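Nucleoside diphosphate kinase (Pyrobaculum aerophilum, PDB 1XQI) catalyses the transfer of the ATP gamma phosphate to nucleoside diphosphates, probably by a ping-pong mechanism through a phosphorylated active-site intermediate. Local coordinates at residues 52-56 with 57-61. The protein carries 6 engineered substitutions. Numbering follows the deposited sequence.
Sequences VKASP and EEIER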
loop_
_atom_site.group_PDB
_atom_site.type_symbol
_atom_site.label_atom_id
_atom_site.label_comp_id
_atom_site.label_asym_id
_atom_site.label_seq_id
_atom_site.Cartn_x
_atom_site.Cartn_y
_atom_site.Cartn_z
ATOM N N VAL A 52 6.427 3.934 -4.527
ATOM C CA VAL A 52 7.124 4.964 -5.304
ATOM C C VAL A 52 8.455 4.464 -5.834
ATOM O O VAL A 52 9.205 3.790 -5.134
ATOM C CB VAL A 52 7.409 6.250 -4.473
ATOM C CG1 VAL A 52 6.143 7.106 -4.291
ATOM C CG2 VAL A 52 8.074 5.887 -3.104
ATOM N N LYS A 53 8.721 4.793 -7.091
ATOM C CA LYS A 53 10.068 4.778 -7.666
ATOM C C LYS A 53 10.775 6.116 -7.406
ATOM O O LYS A 53 10.497 7.102 -8.065
ATOM C CB LYS A 53 9.962 4.523 -9.173
ATOM C CG LYS A 53 11.231 3.971 -9.797
ATOM C CD LYS A 53 11.643 2.615 -9.175
ATOM C CE LYS A 53 13.097 2.351 -9.485
ATOM N NZ LYS A 53 13.862 3.641 -9.295
ATOM N N ALA A 54 11.667 6.150 -6.427
ATOM C CA ALA A 54 12.332 7.395 -6.041
ATOM C C ALA A 54 13.534 7.721 -6.918
ATOM O O ALA A 54 14.260 6.834 -7.347
ATOM C CB ALA A 54 12.748 7.306 -4.607
ATOM N N SER A 55 13.747 8.996 -7.190
ATOM C CA SER A 55 14.949 9.432 -7.911
ATOM C C SER A 55 16.152 9.583 -6.971
ATOM O O SER A 55 15.978 9.804 -5.774
ATOM C CB SER A 55 14.696 10.761 -8.609
ATOM O OG SER A 55 14.091 11.676 -7.712
ATOM N N PRO A 56 17.378 9.421 -7.506
ATOM C CA PRO A 56 18.547 9.831 -6.713
ATOM C C PRO A 56 18.443 11.143 -5.927
ATOM O O PRO A 56 18.726 11.118 -4.732
ATOM C CB PRO A 56 19.689 9.825 -7.744
ATOM C CG PRO A 56 19.312 8.650 -8.644
ATOM C CD PRO A 56 17.785 8.774 -8.781
ATOM N N GLU A 57 18.033 12.261 -6.538
ATOM C CA GLU A 57 17.999 13.544 -5.785
ATOM C C GLU A 57 17.059 13.489 -4.604
ATOM O O GLU A 57 17.364 14.040 -3.550
ATOM C CB GLU A 57 17.705 14.799 -6.629
ATOM C CG GLU A 57 16.968 14.547 -7.937
ATOM C CD GLU A 57 17.901 14.086 -9.111
ATOM O OE1 GLU A 57 18.853 14.854 -9.460
ATOM O OE2 GLU A 57 17.649 12.974 -9.689
ATOM N N GLU A 58 15.931 12.803 -4.776
ATOM C CA GLU A 58 14.933 12.651 -3.709
ATOM C C GLU A 58 15.505 11.943 -2.489
ATOM O O GLU A 58 15.295 12.371 -1.362
ATOM C CB GLU A 58 13.714 11.882 -4.223
ATOM C CG GLU A 58 12.819 12.632 -5.228
ATOM C CD GLU A 58 11.564 11.830 -5.568
ATOM O OE1 GLU A 58 11.709 10.661 -6.011
ATOM O OE2 GLU A 58 10.437 12.361 -5.395
ATOM N N ILE A 59 16.243 10.866 -2.712
ATOM C CA ILE A 59 16.845 10.159 -1.613
ATOM C C ILE A 59 17.985 10.979 -0.990
ATOM O O ILE A 59 18.129 10.994 0.260
ATOM C CB ILE A 59 17.226 8.724 -1.996
ATOM C CG1 ILE A 59 15.977 7.940 -2.472
ATOM C CG2 ILE A 59 17.850 8.013 -0.827
ATOM C CD1 ILE A 59 14.738 7.992 -1.521
ATOM N N GLU A 60 18.744 11.689 -1.845
ATOM C CA GLU A 60 19.775 12.666 -1.405
ATOM C C GLU A 60 19.189 13.670 -0.436
ATOM O O GLU A 60 19.780 13.948 0.592
ATOM C CB GLU A 60 20.434 13.407 -2.588
ATOM C CG GLU A 60 21.923 13.103 -2.802
ATOM C CD GLU A 60 22.341 13.056 -4.300
ATOM O OE1 GLU A 60 23.042 13.981 -4.770
ATOM O OE2 GLU A 60 21.993 12.096 -5.021
ATOM N N ARG A 61 18.006 14.189 -0.734
ATOM C CA ARG A 61 17.383 15.163 0.174
ATOM C C ARG A 61 16.606 14.553 1.326
ATOM O O ARG A 61 16.374 15.237 2.323
ATOM C CB ARG A 61 16.514 16.187 -0.565
ATOM C CG ARG A 61 17.308 17.301 -1.248
ATOM C CD ARG A 61 16.394 18.187 -2.105
ATOM N NE ARG A 61 15.906 17.468 -3.294
ATOM C CZ ARG A 61 14.668 16.971 -3.449
ATOM N NH1 ARG A 61 13.725 17.122 -2.500
ATOM N NH2 ARG A 61 14.361 16.313 -4.570
#
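Glu58 turns its carboxylate back over the start of helix 56-62 and takes the backbone N-H of Ser55, the N-cap residue. The bond from Ser55 N to Glu58 OE1 is 2.9 Å long and nearly straight, with an N-H...O angle of 166°. OE1 uses its anti lone pair, the one turned away from OE2. Glu58 reaches this point because CG sits beside its own backbone N (chi1 -70°) and the chain runs extended beyond CG. Ser55 OG, rotated between its backbone N and carbonyl carbon (chi1 48°), lies 3.1 Å from Glu58 OE1, a weak bond at most, and doubtful because OG crowds Glu58 CG. Glu58 OE1 also lies 3.3 Å from Ala54 CA.

Regular helix bonding begins at once. Ile59 N donates to Ser55 O at 3.3 Å, and Glu60 N to Pro56 O at 2.9 Å. On the buried side, Ile59 CD1 meets Ala54 CB at 3.7 Å. Trp187 of helix 177-187 touches both side chains, while Val109 and Met112 of helix 97-112 pack on Ile59. The Glu58 carboxylate probably also interacts favourably with the positive end of the helix dipole.

The arrangement is half of a capping box. The Glu-to-N-cap bond is made, but Ser55 OG stays 3.6 Å from Glu58 N. This N-cap arrangement opens the helix that follows strand 45-52 in the ferredoxin-like fold.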